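Local coordinates for protein nucleoside phosphorylase, putative (Trypanosoma brucei, PDB 3BJE) that acts as a homodimeric uridine phosphorylase, using phosphate to split uridine into uracil and ribose 1-phosphate, at residues I143-T148 / N290-T295; L161-H166 / G310-V315; I46-D51 / I91-G96; S209-N214 / A297-S302; I168-T173 / A245-F250. All coordinates share one frame; numbering follows the deposited sequence. Where two conformers were deposited one is given.

Interaction 1 (I143-T148 / N290-T295); sequences IIRLGT and NIEMET. With R1P (1-O-phosphono-alpha-D-ribofuranose), chain C; URA (uracil), chain D.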
# COMPACT_ATOMS: atom_id res chain seq x y z
N ILE A 143 4.48 -3.79 19.51
CA ILE A 143 3.92 -2.99 18.42
C ILE A 143 2.42 -3.24 18.31
O ILE A 143 2.00 -4.38 18.12
CB ILE A 143 4.60 -3.35 17.08
CG1 ILE A 143 6.12 -3.20 17.23
CG2 ILE A 143 4.05 -2.49 15.91
CD1 ILE A 143 6.93 -3.61 16.00
N ILE A 144 1.61 -2.20 18.46
CA ILE A 144 0.17 -2.33 18.35
C ILE A 144 -0.39 -1.36 17.32
O ILE A 144 -0.20 -0.17 17.41
CB ILE A 144 -0.54 -2.11 19.70
CG1 ILE A 144 0.07 -3.04 20.77
CG2 ILE A 144 -2.09 -2.37 19.57
CD1 ILE A 144 -0.49 -2.82 22.16
N ARG A 145 -1.13 -1.91 16.37
CA ARG A 145 -1.88 -1.11 15.42
C ARG A 145 -3.19 -0.68 16.05
O ARG A 145 -3.90 -1.50 16.62
CB ARG A 145 -2.16 -1.92 14.16
CG ARG A 145 -3.25 -1.33 13.28
CD ARG A 145 -3.25 -1.94 11.90
NE ARG A 145 -4.54 -1.76 11.22
CZ ARG A 145 -5.03 -0.58 10.83
NH1 ARG A 145 -6.22 -0.55 10.25
NH2 ARG A 145 -4.36 0.57 11.02
N LEU A 146 -3.48 0.61 15.98
CA LEU A 146 -4.80 1.15 16.34
C LEU A 146 -5.37 1.76 15.07
O LEU A 146 -4.90 2.79 14.58
CB LEU A 146 -4.72 2.19 17.46
CG LEU A 146 -6.04 2.92 17.78
CD1 LEU A 146 -7.23 1.97 18.04
CD2 LEU A 146 -5.87 3.88 18.95
N GLY A 147 -6.37 1.08 14.50
CA GLY A 147 -6.86 1.44 13.20
C GLY A 147 -8.36 1.56 13.09
O GLY A 147 -9.06 1.66 14.10
N THR A 148 -8.83 1.62 11.85
CA THR A 148 -10.26 1.55 11.56
C THR A 148 -10.47 0.33 10.69
O THR A 148 -9.53 -0.17 10.09
CB THR A 148 -10.78 2.82 10.84
OG1 THR A 148 -10.11 2.99 9.59
CG2 THR A 148 -10.61 4.06 11.75
N ASN A 290 -13.30 -8.69 11.65
CA ASN A 290 -13.05 -7.46 10.93
C ASN A 290 -12.23 -7.65 9.68
O ASN A 290 -11.58 -8.67 9.51
CB ASN A 290 -12.46 -6.36 11.84
CG ASN A 290 -11.09 -6.72 12.43
OD1 ASN A 290 -10.83 -7.85 12.81
ND2 ASN A 290 -10.23 -5.71 12.53
N ILE A 291 -12.30 -6.64 8.81
CA ILE A 291 -11.55 -6.59 7.56
C ILE A 291 -10.88 -5.22 7.47
O ILE A 291 -11.53 -4.20 7.69
CB ILE A 291 -12.47 -6.73 6.32
CG1 ILE A 291 -13.26 -8.04 6.37
CG2 ILE A 291 -11.66 -6.60 5.01
CD1 ILE A 291 -14.47 -8.07 5.42
N GLU A 292 -9.59 -5.21 7.15
CA GLU A 292 -8.83 -3.97 7.00
C GLU A 292 -7.60 -4.23 6.10
O GLU A 292 -7.58 -5.23 5.34
CB GLU A 292 -8.49 -3.35 8.37
CG GLU A 292 -7.92 -4.31 9.42
CD GLU A 292 -6.52 -4.74 9.07
OE1 GLU A 292 -5.58 -3.99 9.42
OE2 GLU A 292 -6.38 -5.80 8.42
N MET A 293 -6.59 -3.37 6.16
CA MET A 293 -5.52 -3.41 5.15
C MET A 293 -4.07 -3.58 5.64
O MET A 293 -3.16 -3.55 4.82
CB MET A 293 -5.61 -2.16 4.27
CG MET A 293 -6.90 -2.10 3.47
SD MET A 293 -7.10 -0.64 2.43
CE MET A 293 -5.71 -0.87 1.26
N GLU A 294 -3.85 -3.78 6.95
CA GLU A 294 -2.48 -3.86 7.50
C GLU A 294 -2.13 -5.04 8.41
O GLU A 294 -0.96 -5.39 8.53
CB GLU A 294 -2.17 -2.56 8.27
CG GLU A 294 -2.07 -1.32 7.37
CD GLU A 294 -3.37 -0.52 7.25
OE1 GLU A 294 -4.15 -0.48 8.21
OE2 GLU A 294 -3.63 0.10 6.18
N THR A 295 -3.13 -5.64 9.05
CA THR A 295 -2.86 -6.46 10.22
C THR A 295 -2.12 -7.76 9.92
O THR A 295 -1.24 -8.15 10.68
CB THR A 295 -4.17 -6.70 11.01
OG1 THR A 295 -4.59 -5.46 11.57
CG2 THR A 295 -3.98 -7.71 12.14
C5 R1P C . -8.57 2.52 4.54
O5 R1P C . -9.57 3.55 4.64
C4 R1P C . -7.60 2.60 5.71
O4 R1P C . -8.30 2.64 6.97
C1 R1P C . -7.92 1.54 7.80
C2 R1P C . -7.41 0.50 6.79
O2 R1P C . -6.62 -0.59 7.32
C3 R1P C . -6.69 1.39 5.78
O3 R1P C . -5.40 1.82 6.25
O1 R1P C . -6.97 1.90 8.85
P R1P C . -6.44 3.36 9.29
O1P R1P C . -5.69 3.77 8.01
O2P R1P C . -5.53 3.09 10.47
O3P R1P C . -7.61 4.26 9.57
N1 URA D . -11.04 0.20 6.56
C2 URA D . -11.02 -0.84 5.69
O2 URA D . -9.93 -1.29 5.21
N3 URA D . -12.16 -1.40 5.30
C4 URA D . -13.35 -0.95 5.76
O4 URA D . -14.38 -1.51 5.36
C5 URA D . -13.39 0.12 6.63
C6 URA D . -12.19 0.69 7.02

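Interaction 2 (L161-H166 / G310-V315); sequences LAVTRH and GAACVV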
# COMPACT_ATOMS: atom_id res chain seq x y z
N LEU A 161 -14.50 -1.96 19.23
CA LEU A 161 -13.06 -2.17 19.02
C LEU A 161 -12.85 -3.63 18.72
O LEU A 161 -13.05 -4.49 19.58
CB LEU A 161 -12.25 -1.73 20.23
CG LEU A 161 -10.72 -1.72 20.06
CD1 LEU A 161 -10.26 -0.75 18.94
CD2 LEU A 161 -10.02 -1.39 21.39
N ALA A 162 -12.45 -3.94 17.49
CA ALA A 162 -12.22 -5.32 17.09
C ALA A 162 -10.73 -5.65 17.29
O ALA A 162 -9.84 -5.09 16.62
CB ALA A 162 -12.63 -5.53 15.66
N VAL A 163 -10.48 -6.56 18.23
CA VAL A 163 -9.14 -6.91 18.66
C VAL A 163 -8.73 -8.19 17.93
O VAL A 163 -9.47 -9.17 17.94
CB VAL A 163 -9.12 -7.14 20.19
CG1 VAL A 163 -7.70 -7.47 20.68
CG2 VAL A 163 -9.67 -5.93 20.89
N THR A 164 -7.56 -8.16 17.29
CA THR A 164 -7.07 -9.28 16.51
C THR A 164 -6.51 -10.39 17.38
O THR A 164 -5.71 -10.10 18.28
CB THR A 164 -5.94 -8.83 15.56
OG1 THR A 164 -6.45 -7.84 14.66
CG2 THR A 164 -5.35 -10.01 14.76
N ARG A 165 -6.99 -11.62 17.17
CA ARG A 165 -6.28 -12.81 17.63
C ARG A 165 -5.57 -13.40 16.41
O ARG A 165 -4.42 -13.10 16.19
CB ARG A 165 -7.19 -13.82 18.33
CG ARG A 165 -6.39 -14.90 19.02
CD ARG A 165 -7.24 -15.94 19.72
NE ARG A 165 -7.96 -15.46 20.91
CZ ARG A 165 -9.29 -15.36 21.02
NH1 ARG A 165 -10.09 -15.66 20.00
NH2 ARG A 165 -9.83 -14.95 22.16
N HIS A 166 -6.26 -14.18 15.58
CA HIS A 166 -5.66 -14.69 14.34
C HIS A 166 -5.89 -13.72 13.20
O HIS A 166 -6.72 -12.82 13.29
CB HIS A 166 -6.23 -16.07 13.99
CG HIS A 166 -5.95 -17.10 15.05
ND1 HIS A 166 -6.84 -17.38 16.06
CD2 HIS A 166 -4.88 -17.90 15.26
CE1 HIS A 166 -6.34 -18.31 16.85
NE2 HIS A 166 -5.15 -18.66 16.38
N GLY A 310 0.33 -6.82 17.66
CA GLY A 310 -1.09 -7.07 17.49
C GLY A 310 -1.81 -5.85 16.95
O GLY A 310 -1.20 -4.91 16.47
N ALA A 311 -3.13 -5.87 17.03
CA ALA A 311 -3.92 -4.83 16.38
C ALA A 311 -5.30 -4.75 17.01
O ALA A 311 -5.83 -5.75 17.50
CB ALA A 311 -4.05 -5.13 14.87
N ALA A 312 -5.86 -3.55 17.00
CA ALA A 312 -7.23 -3.33 17.43
C ALA A 312 -7.75 -2.21 16.56
O ALA A 312 -7.07 -1.21 16.40
CB ALA A 312 -7.29 -2.94 18.91
N CYS A 313 -8.94 -2.37 16.00
CA CYS A 313 -9.45 -1.40 15.05
C CYS A 313 -10.89 -1.05 15.34
O CYS A 313 -11.69 -1.94 15.60
CB CYS A 313 -9.37 -1.95 13.63
SG CYS A 313 -7.70 -2.38 13.07
N VAL A 314 -11.22 0.23 15.25
CA VAL A 314 -12.58 0.70 15.43
C VAL A 314 -13.41 0.35 14.19
O VAL A 314 -13.02 0.65 13.07
CB VAL A 314 -12.59 2.25 15.70
CG1 VAL A 314 -14.02 2.79 15.85
CG2 VAL A 314 -11.77 2.60 16.94
N VAL A 315 -14.59 -0.23 14.42
CA VAL A 315 -15.46 -0.65 13.31
C VAL A 315 -16.19 0.57 12.77
O VAL A 315 -17.11 1.08 13.41
CB VAL A 315 -16.45 -1.76 13.74
CG1 VAL A 315 -17.42 -2.15 12.61
CG2 VAL A 315 -15.69 -2.97 14.23
O HOH W 1 -4.27 -7.86 18.90

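Interaction 3 (I46-D51 / I91-G96); sequences IIFVGD and ISTGMG. With CA (calcium ion), chain G; R1P (1-O-phosphono-alpha-D-ribofuranose), chain C.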
# COMPACT_ATOMS: atom_id res chain seq x y z
N ILE A 46 5.61 0.78 20.39
CA ILE A 46 5.15 1.52 19.22
C ILE A 46 3.68 1.30 18.93
O ILE A 46 3.19 0.18 18.97
CB ILE A 46 5.96 1.06 17.96
CG1 ILE A 46 7.46 1.30 18.19
CG2 ILE A 46 5.48 1.78 16.69
CD1 ILE A 46 8.40 0.65 17.14
N ILE A 47 2.97 2.40 18.66
CA ILE A 47 1.64 2.33 18.10
C ILE A 47 1.70 2.69 16.63
O ILE A 47 2.26 3.71 16.28
CB ILE A 47 0.68 3.30 18.78
CG1 ILE A 47 0.55 2.97 20.25
CG2 ILE A 47 -0.70 3.21 18.12
CD1 ILE A 47 -0.29 3.95 21.03
N PHE A 48 1.13 1.82 15.78
CA PHE A 48 0.96 2.10 14.35
C PHE A 48 -0.44 2.64 14.12
O PHE A 48 -1.44 2.12 14.64
CB PHE A 48 1.07 0.82 13.52
CG PHE A 48 2.46 0.33 13.25
CD1 PHE A 48 3.59 1.10 13.40
CD2 PHE A 48 2.59 -0.95 12.74
CE1 PHE A 48 4.84 0.57 13.09
CE2 PHE A 48 3.82 -1.46 12.43
CZ PHE A 48 4.95 -0.71 12.60
N VAL A 49 -0.53 3.69 13.32
CA VAL A 49 -1.82 4.16 12.82
C VAL A 49 -1.71 4.28 11.32
O VAL A 49 -0.65 4.51 10.80
CB VAL A 49 -2.20 5.53 13.42
CG1 VAL A 49 -2.40 5.38 14.93
CG2 VAL A 49 -1.14 6.60 13.11
N GLY A 50 -2.79 4.12 10.58
CA GLY A 50 -2.69 4.27 9.14
C GLY A 50 -2.67 5.73 8.72
O GLY A 50 -1.88 6.14 7.85
N ASP A 51 -3.56 6.50 9.31
CA ASP A 51 -3.81 7.87 8.94
C ASP A 51 -2.79 8.80 9.61
O ASP A 51 -2.72 8.84 10.84
CB ASP A 51 -5.22 8.23 9.40
CG ASP A 51 -5.65 9.64 9.00
OD1 ASP A 51 -4.84 10.42 8.44
OD2 ASP A 51 -6.81 9.98 9.28
N ILE A 91 3.64 6.01 15.17
CA ILE A 91 4.07 6.08 13.78
C ILE A 91 2.86 5.90 12.87
O ILE A 91 2.09 4.93 13.05
CB ILE A 91 5.08 4.96 13.42
CG1 ILE A 91 6.35 5.11 14.25
CG2 ILE A 91 5.40 4.98 11.93
CD1 ILE A 91 7.35 3.96 14.09
N SER A 92 2.69 6.80 11.91
CA SER A 92 1.75 6.56 10.83
C SER A 92 2.44 5.80 9.70
O SER A 92 3.54 6.15 9.30
CB SER A 92 1.12 7.84 10.28
OG SER A 92 2.07 8.74 9.72
N THR A 93 1.75 4.78 9.21
CA THR A 93 2.30 3.92 8.18
C THR A 93 1.74 4.21 6.80
O THR A 93 2.30 3.76 5.81
CB THR A 93 2.00 2.46 8.52
OG1 THR A 93 0.58 2.25 8.51
CG2 THR A 93 2.55 2.08 9.90
N GLY A 94 0.64 4.96 6.74
CA GLY A 94 -0.14 5.03 5.51
C GLY A 94 -0.86 3.70 5.33
O GLY A 94 -0.84 2.84 6.20
N MET A 95 -1.47 3.52 4.16
CA MET A 95 -2.37 2.40 3.96
C MET A 95 -1.67 1.19 3.41
O MET A 95 -0.91 1.31 2.45
CB MET A 95 -3.51 2.82 3.03
CG MET A 95 -4.26 4.00 3.54
SD MET A 95 -5.71 4.42 2.58
CE MET A 95 -4.94 5.20 1.17
N GLY A 96 -1.91 0.03 4.00
CA GLY A 96 -1.53 -1.23 3.39
C GLY A 96 -0.36 -2.03 3.96
O GLY A 96 0.51 -1.51 4.65
CA CA G . 0.03 0.87 0.29
C5 R1P C . -8.57 2.52 4.54
O5 R1P C . -9.57 3.55 4.64
C4 R1P C . -7.60 2.60 5.71
O4 R1P C . -8.30 2.64 6.97
C1 R1P C . -7.92 1.54 7.80
C2 R1P C . -7.41 0.50 6.79
O2 R1P C . -6.62 -0.59 7.32
C3 R1P C . -6.69 1.39 5.78
O3 R1P C . -5.40 1.82 6.25
O1 R1P C . -6.97 1.90 8.85
P R1P C . -6.44 3.36 9.29
O1P R1P C . -5.69 3.77 8.01
O2P R1P C . -5.53 3.09 10.47
O3P R1P C . -7.61 4.26 9.57

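Interaction 4 (S209-N214 / A297-S302); sequences SMAHPN and AICYLS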
# COMPACT_ATOMS: atom_id res chain seq x y z
N SER A 209 -1.64 -15.57 10.18
CA SER A 209 -0.76 -15.24 11.30
C SER A 209 -1.58 -15.11 12.58
O SER A 209 -2.76 -15.50 12.64
CB SER A 209 0.04 -13.96 11.00
OG SER A 209 1.12 -13.78 11.91
N MET A 210 -0.95 -14.57 13.62
CA MET A 210 -1.62 -14.39 14.89
C MET A 210 -0.92 -13.26 15.63
O MET A 210 0.31 -13.16 15.60
CB MET A 210 -1.56 -15.68 15.71
CG MET A 210 -2.48 -15.68 16.93
SD MET A 210 -2.30 -17.14 18.00
CE MET A 210 -0.61 -16.97 18.53
N ALA A 211 -1.70 -12.43 16.30
CA ALA A 211 -1.16 -11.46 17.26
C ALA A 211 -0.53 -12.22 18.41
O ALA A 211 -0.98 -13.32 18.78
CB ALA A 211 -2.27 -10.55 17.77
N HIS A 212 0.50 -11.63 19.01
CA HIS A 212 1.15 -12.24 20.16
C HIS A 212 0.14 -12.28 21.29
O HIS A 212 -0.54 -11.27 21.54
CB HIS A 212 2.38 -11.45 20.58
CG HIS A 212 3.25 -12.17 21.55
ND1 HIS A 212 2.93 -12.31 22.88
CD2 HIS A 212 4.43 -12.82 21.38
CE1 HIS A 212 3.87 -13.01 23.49
NE2 HIS A 212 4.79 -13.33 22.60
N PRO A 213 0.00 -13.44 21.98
CA PRO A 213 -0.98 -13.57 23.05
C PRO A 213 -0.86 -12.51 24.13
O PRO A 213 -1.88 -12.08 24.69
CB PRO A 213 -0.68 -14.96 23.63
CG PRO A 213 -0.08 -15.72 22.48
CD PRO A 213 0.73 -14.70 21.74
N ASN A 214 0.36 -12.08 24.42
CA ASN A 214 0.59 -11.03 25.42
C ASN A 214 -0.02 -9.70 25.00
O ASN A 214 -0.54 -8.95 25.82
CB ASN A 214 2.09 -10.85 25.67
CG ASN A 214 2.38 -9.88 26.79
OD1 ASN A 214 1.78 -9.97 27.87
ND2 ASN A 214 3.31 -8.96 26.55
N ALA A 297 0.21 -8.57 7.76
CA ALA A 297 1.67 -8.39 7.62
C ALA A 297 2.30 -7.90 8.93
O ALA A 297 3.44 -8.25 9.27
CB ALA A 297 2.02 -7.41 6.49
N ILE A 298 1.60 -7.06 9.67
CA ILE A 298 2.10 -6.66 10.98
C ILE A 298 2.35 -7.88 11.82
O ILE A 298 3.39 -8.02 12.46
CB ILE A 298 1.09 -5.76 11.72
CG1 ILE A 298 1.04 -4.40 11.05
CG2 ILE A 298 1.44 -5.61 13.21
CD1 ILE A 298 -0.11 -3.53 11.56
N CYS A 299 1.34 -8.76 11.90
CA CYS A 299 1.47 -9.97 12.70
C CYS A 299 2.57 -10.91 12.19
O CYS A 299 3.39 -11.43 12.95
CB CYS A 299 0.13 -10.70 12.77
SG CYS A 299 -1.09 -9.81 13.78
N TYR A 300 2.55 -11.17 10.89
CA TYR A 300 3.49 -12.12 10.30
C TYR A 300 4.94 -11.67 10.37
O TYR A 300 5.82 -12.42 10.79
CB TYR A 300 3.11 -12.41 8.84
CG TYR A 300 3.96 -13.50 8.23
CD1 TYR A 300 3.57 -14.83 8.25
CD2 TYR A 300 5.19 -13.20 7.65
CE1 TYR A 300 4.37 -15.82 7.71
CE2 TYR A 300 6.00 -14.17 7.09
CZ TYR A 300 5.59 -15.49 7.14
OH TYR A 300 6.38 -16.48 6.60
N LEU A 301 5.19 -10.45 9.92
CA LEU A 301 6.56 -9.95 9.87
C LEU A 301 7.09 -9.69 11.29
O LEU A 301 8.25 -9.98 11.56
CB LEU A 301 6.60 -8.68 9.04
CG LEU A 301 6.28 -8.87 7.54
CD1 LEU A 301 6.29 -7.53 6.81
CD2 LEU A 301 7.31 -9.77 6.86
N SER A 302 6.23 -9.21 12.21
CA SER A 302 6.67 -9.01 13.60
C SER A 302 7.03 -10.35 14.24
O SER A 302 8.08 -10.48 14.89
CB SER A 302 5.62 -8.27 14.44
OG SER A 302 5.41 -6.96 13.94
O HOH W 2 2.47 -11.35 15.60

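Interaction 5 (I168-T173 / A245-F250); sequences IGMDNT and ATASGF. With URA (uracil), chain D.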
# COMPACT_ATOMS: atom_id res chain seq x y z
N ILE A 168 -5.97 -13.49 8.71
CA ILE A 168 -5.92 -14.04 7.36
C ILE A 168 -5.31 -13.00 6.45
O ILE A 168 -5.81 -11.88 6.36
CB ILE A 168 -7.32 -14.37 6.83
CG1 ILE A 168 -8.01 -15.40 7.73
CG2 ILE A 168 -7.24 -14.90 5.38
CD1 ILE A 168 -9.53 -15.30 7.69
N GLY A 169 -4.21 -13.36 5.79
CA GLY A 169 -3.59 -12.53 4.77
C GLY A 169 -4.21 -12.83 3.43
O GLY A 169 -3.91 -13.84 2.82
N MET A 170 -5.10 -11.95 2.98
CA MET A 170 -5.62 -12.01 1.61
C MET A 170 -4.70 -11.26 0.63
O MET A 170 -4.83 -11.39 -0.58
CB MET A 170 -7.03 -11.45 1.55
CG MET A 170 -7.97 -12.07 2.58
SD MET A 170 -9.69 -11.55 2.43
CE MET A 170 -9.52 -9.79 2.79
N ASP A 171 -3.84 -10.43 1.19
CA ASP A 171 -2.76 -9.79 0.48
C ASP A 171 -1.69 -10.84 0.16
O ASP A 171 -1.83 -12.01 0.54
CB ASP A 171 -2.16 -8.72 1.38
CG ASP A 171 -1.58 -9.33 2.64
OD1 ASP A 171 -2.34 -9.81 3.52
OD2 ASP A 171 -0.32 -9.37 2.74
N ASN A 172 -0.59 -10.42 -0.49
CA ASN A 172 0.53 -11.34 -0.76
C ASN A 172 1.89 -10.88 -0.26
O ASN A 172 2.90 -11.48 -0.55
CB ASN A 172 0.61 -11.75 -2.24
CG ASN A 172 1.42 -10.79 -3.11
OD1 ASN A 172 1.65 -9.64 -2.73
ND2 ASN A 172 1.82 -11.26 -4.32
N THR A 173 1.90 -9.85 0.59
CA THR A 173 3.17 -9.25 0.95
C THR A 173 4.07 -10.27 1.66
O THR A 173 5.25 -10.42 1.33
CB THR A 173 2.93 -7.98 1.78
OG1 THR A 173 2.41 -6.98 0.90
CG2 THR A 173 4.23 -7.47 2.45
N ALA A 245 -9.29 -10.27 8.70
CA ALA A 245 -8.92 -10.52 7.30
C ALA A 245 -8.34 -9.26 6.70
O ALA A 245 -8.97 -8.21 6.72
CB ALA A 245 -10.16 -10.97 6.51
N THR A 246 -7.12 -9.36 6.18
CA THR A 246 -6.43 -8.23 5.61
C THR A 246 -6.37 -8.30 4.08
O THR A 246 -6.00 -9.31 3.49
CB THR A 246 -5.00 -8.12 6.16
OG1 THR A 246 -5.05 -7.98 7.59
CG2 THR A 246 -4.20 -6.94 5.54
N ALA A 247 -6.71 -7.16 3.47
CA ALA A 247 -6.90 -7.03 2.04
C ALA A 247 -5.81 -6.20 1.39
O ALA A 247 -5.18 -5.34 2.04
CB ALA A 247 -8.25 -6.35 1.77
N SER A 248 -5.61 -6.42 0.08
CA SER A 248 -4.63 -5.67 -0.74
C SER A 248 -5.28 -4.53 -1.54
O SER A 248 -4.83 -4.14 -2.61
CB SER A 248 -3.87 -6.63 -1.64
OG SER A 248 -4.75 -7.43 -2.43
N GLY A 249 -6.37 -4.01 -0.96
CA GLY A 249 -7.16 -2.90 -1.51
C GLY A 249 -8.35 -2.66 -0.62
O GLY A 249 -8.48 -3.27 0.44
N PHE A 250 -9.21 -1.75 -1.04
CA PHE A 250 -10.38 -1.34 -0.27
C PHE A 250 -11.73 -1.75 -0.90
O PHE A 250 -12.71 -1.93 -0.20
CB PHE A 250 -10.36 0.18 -0.12
CG PHE A 250 -11.41 0.72 0.80
CD1 PHE A 250 -11.16 0.80 2.16
CD2 PHE A 250 -12.62 1.16 0.33
CE1 PHE A 250 -12.10 1.31 3.03
CE2 PHE A 250 -13.57 1.69 1.19
CZ PHE A 250 -13.30 1.76 2.55
N1 URA D . -11.04 0.20 6.56
C2 URA D . -11.02 -0.84 5.69
O2 URA D . -9.93 -1.29 5.21
N3 URA D . -12.16 -1.40 5.30
C4 URA D . -13.35 -0.95 5.76
O4 URA D . -14.38 -1.51 5.36
C5 URA D . -13.39 0.12 6.63
C6 URA D . -12.19 0.69 7.02

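Interaction 1 (I143-T148 / N290-T295)
Arg145 reaches from strand 142-151 to a salt bridge with Glu292 in the active site of this nucleoside phosphorylase, where ribose 1-phosphate and uracil are bound. Its CG is anti to the backbone N (chi1 164°), and the extended chain carries NE and the guanidinium across to Glu292, Glu294 and the phosphate. The CB end lies by strand 308-318, the side chain touching Ala311 and Cys313, and CD passes 3.8 Å from Glu294 CB. NE donates to Glu292 OE1 at 3.0 Å, meeting its anti lone pair, although the oxygen sits 27° out of the guanidinium plane. NH1 gives a hydrogen bond to R1P O1 (2.9 Å), and NH2 a straighter one to R1P O2P (2.8 Å). Arg145 thus grips the phosphate ester through both its bridging oxygen and a terminal one. Over one guanidinium face stands the Glu294 carboxylate, nearly perpendicular to it, a charge at which no N-H points, its exact place less sure; the other face lies against Gly147 CA, where a glycine suits the close approach.

Three groups grip Glu292 OE1, since Glu294 N and Thr295 OG1 also donate to it, which should fix the carboxylate's rotation; Glu292 OE2 is held by Thr246. The sugar's O3 donates to Glu294 OE2, which also accepts from Gly96 N, while Met293 N donates to R1P O2 at 3.0 Å and Thr148 OG1 to R1P O3P at 2.8 Å.

Interaction 2 (L161-H166 / G310-V315)
Ala162 and Cys313 form a hydrogen-bonded antiparallel pair: Ala162 N to Cys313 O and Cys313 N to Ala162 O are both 2.9 Å. A third backbone bond, from Thr164 N to Ala311 O, is almost straight, with 178° at the hydrogen. The non-hydrogen-bonded pairs Leu161-Val314 and Val163-Ala312 flank Ala162-Cys313, and Ala312 CA lies 3.3 Å from Ala162 O in a CA-H...O contact. Past Thr164 the strands part, and a water takes over, donating to Thr164 O at 2.7 Å and accepting from Ala311 N.

These are neighbouring strands in the central sheet of the phosphorylase-superfamily α/β fold: strand 308-318 pairs in parallel with 142-151 and antiparallel with 161-169.

The apolar contacts divide between the two faces. On the face carrying Leu161, Val163, Ala312 and Val314, a chi1 of -172° lays the Leu161 branch across the neighbouring strand, with CD1 3.7 Å from Ala312 CB and 4.2 Å from Val314 CG2. The small methyl of Ala312 lies against the leucine's branch and beside Val163 CG2, and helix 329-348 covers this apolar surface. Ala162 and Cys313 point to the other face, where compact side chains suit the nearness of Asn290 of strand 284-292. At the far end Thr164 OG1 lies 3.6 Å from Ala311 CB and is hydrogen-bonded to Thr244 OG1.

Interaction 3 (I46-D51 / I91-G96)
Strands 45-49 and 86-92 run parallel here, Phe48 pairing with Ile91 and Val49 with Ser92, through bonds from Ile91 N to Ile47 O, Val49 N to Ile91 O and Thr93 N to Val49 O, each 2.9 Å. Beyond them the link thins to a weak bond from Gly94 N to Gly50 O. Thr93 does two jobs. With chi1 at 63°, its OG1 turns back to donate to Gly94 O (2.8 Å, in the carbonyl plane), and CG2 is left to sit over the Phe48 ring, 4.0 Å from the centroid and 20° off the normal, a CH-pi contact. Ile91 packs beside Phe48 and meets Ile46 through its CD1 end, and helix 97-112 covers the phenyl ring. On the other face, Val49 CG2 lies against Ser92 CB.

In this superfamily's α/β fold the substrate site gathers at such strand ends, and both segments lead into it. Lacking a side chain, Gly50 lets the phosphate come close, and its N donates to R1P O2P at 2.9 Å. Gly94 tolerates a positive phi (72°) in the turn toward Met95, whose O binds calcium at 2.4 Å. Asp98 and Asn99 of both subunits, with Met95 O of the second subunit, also bind the metal.

Interaction 4 (S209-N214 / A297-S302)
Ser209 and Ala211 meet Cys299 and Tyr300 where the end of strand 207-210 runs past helix 295-305, a strand-on-helix contact of the phosphorylase α/β fold that lies away from the substrate site. Van der Waals packing does most of the work. A chi1 of -166° swings OG of Ser209 away from its own backbone N and onto the helix, 3.3 Å from Cys299 CB and 3.9 Å from Tyr300 CB. It also comes within 3.1 Å of Tyr300 N, but at an angle too poor for a hydrogen bond. A residue as small as serine fits this close approach. Cys299 SG turns toward the strand's exit, 3.7 Å from Ala211 N and 4.2 Å from Ala211 CB, its small thiol suiting the nearness of the methyl group.

Polar linkage across the contact comes from one water, which donates to Met210 O and to Cys299 O, 2.8 Å each, and so joins strand and helix backbones.

Tyr300 OH is hydrogen-bonded to Tyr177 O in a neighbouring loop. Within the segments, side chains satisfy backbone groups. Ser302 OG donates to Ile298 O at 2.7 Å, alongside the helical bond to the same oxygen. His212 is the N-cap of helix 213-228: its ND1, met in the ring plane, accepts from Asn214 N at 3.0 Å.

Interaction 5 (I168-T173 / A245-F250)
Met170, just past the end of strand 161-169, folds its side chain along segment 245-250 in the tightest part of the contact, where strands 161-169 and 239-246 run parallel. Its N bonds to Thr246 O at 2.8 Å and its CB lies 3.1 Å from that same oxygen; a weak bond from Asp171 N also reaches it. Just before, Thr246 N donates to Ile168 O in a nearly straight 2.8 Å bond. With its chain bent at chi3 (-64°), Met170 curls its methyl CE against Ala245 CB at 4.0 Å and Ala247 CB at 3.8 Å, alanines small enough to accept it. Gly169, having no side chain, suits the closeness of the Asp171 carboxylate.

Beyond the strand ends the contact loosens. Asp171 and Ser248 meet only through aliphatic atoms, CB to CB at 4.1 Å. Asp171 OD2 instead accepts from Thr173 N at 3.1 Å, an Asx turn, with Tyr207 as a further partner, while OD1 bonds to Ser296. After this the chains diverge, and the second subunit lies alongside: Ser248 OG is hydrogen-bonded to its Asn172, and Ser248 O to its Thr173.

The segment 245-250 swings away to Phe250, whose CE1 approaches uracil N3 at 3.5 Å; the arrangement is that of a strand end feeding the base pocket of a nucleoside phosphorylase near the dimer interface.

Overall arrangement
Along the chain, interaction 3 closes first; interactions 1 and 2 then cross, with interaction 5 nested within both and interaction 4 nested within interaction 2. Strand 142-151 lies between 45-49 and 308-318, placing interactions 1, 2 and 3 side by side: centres of 1 and 2 are about 6 Å apart, those of 1 and 3 about 9 Å. Strand 161-169 serves both 2 and 5, whose centres lie about 15 Å apart, and pairs with 207-210 of interaction 4. Interactions 1 and 3 share the ribose 1-phosphate, 1 and 5 the uracil, while 1, 3, 4 and 5 all reach the second subunit, so the active site draws together strand ends from across the fold beside the dimer interface.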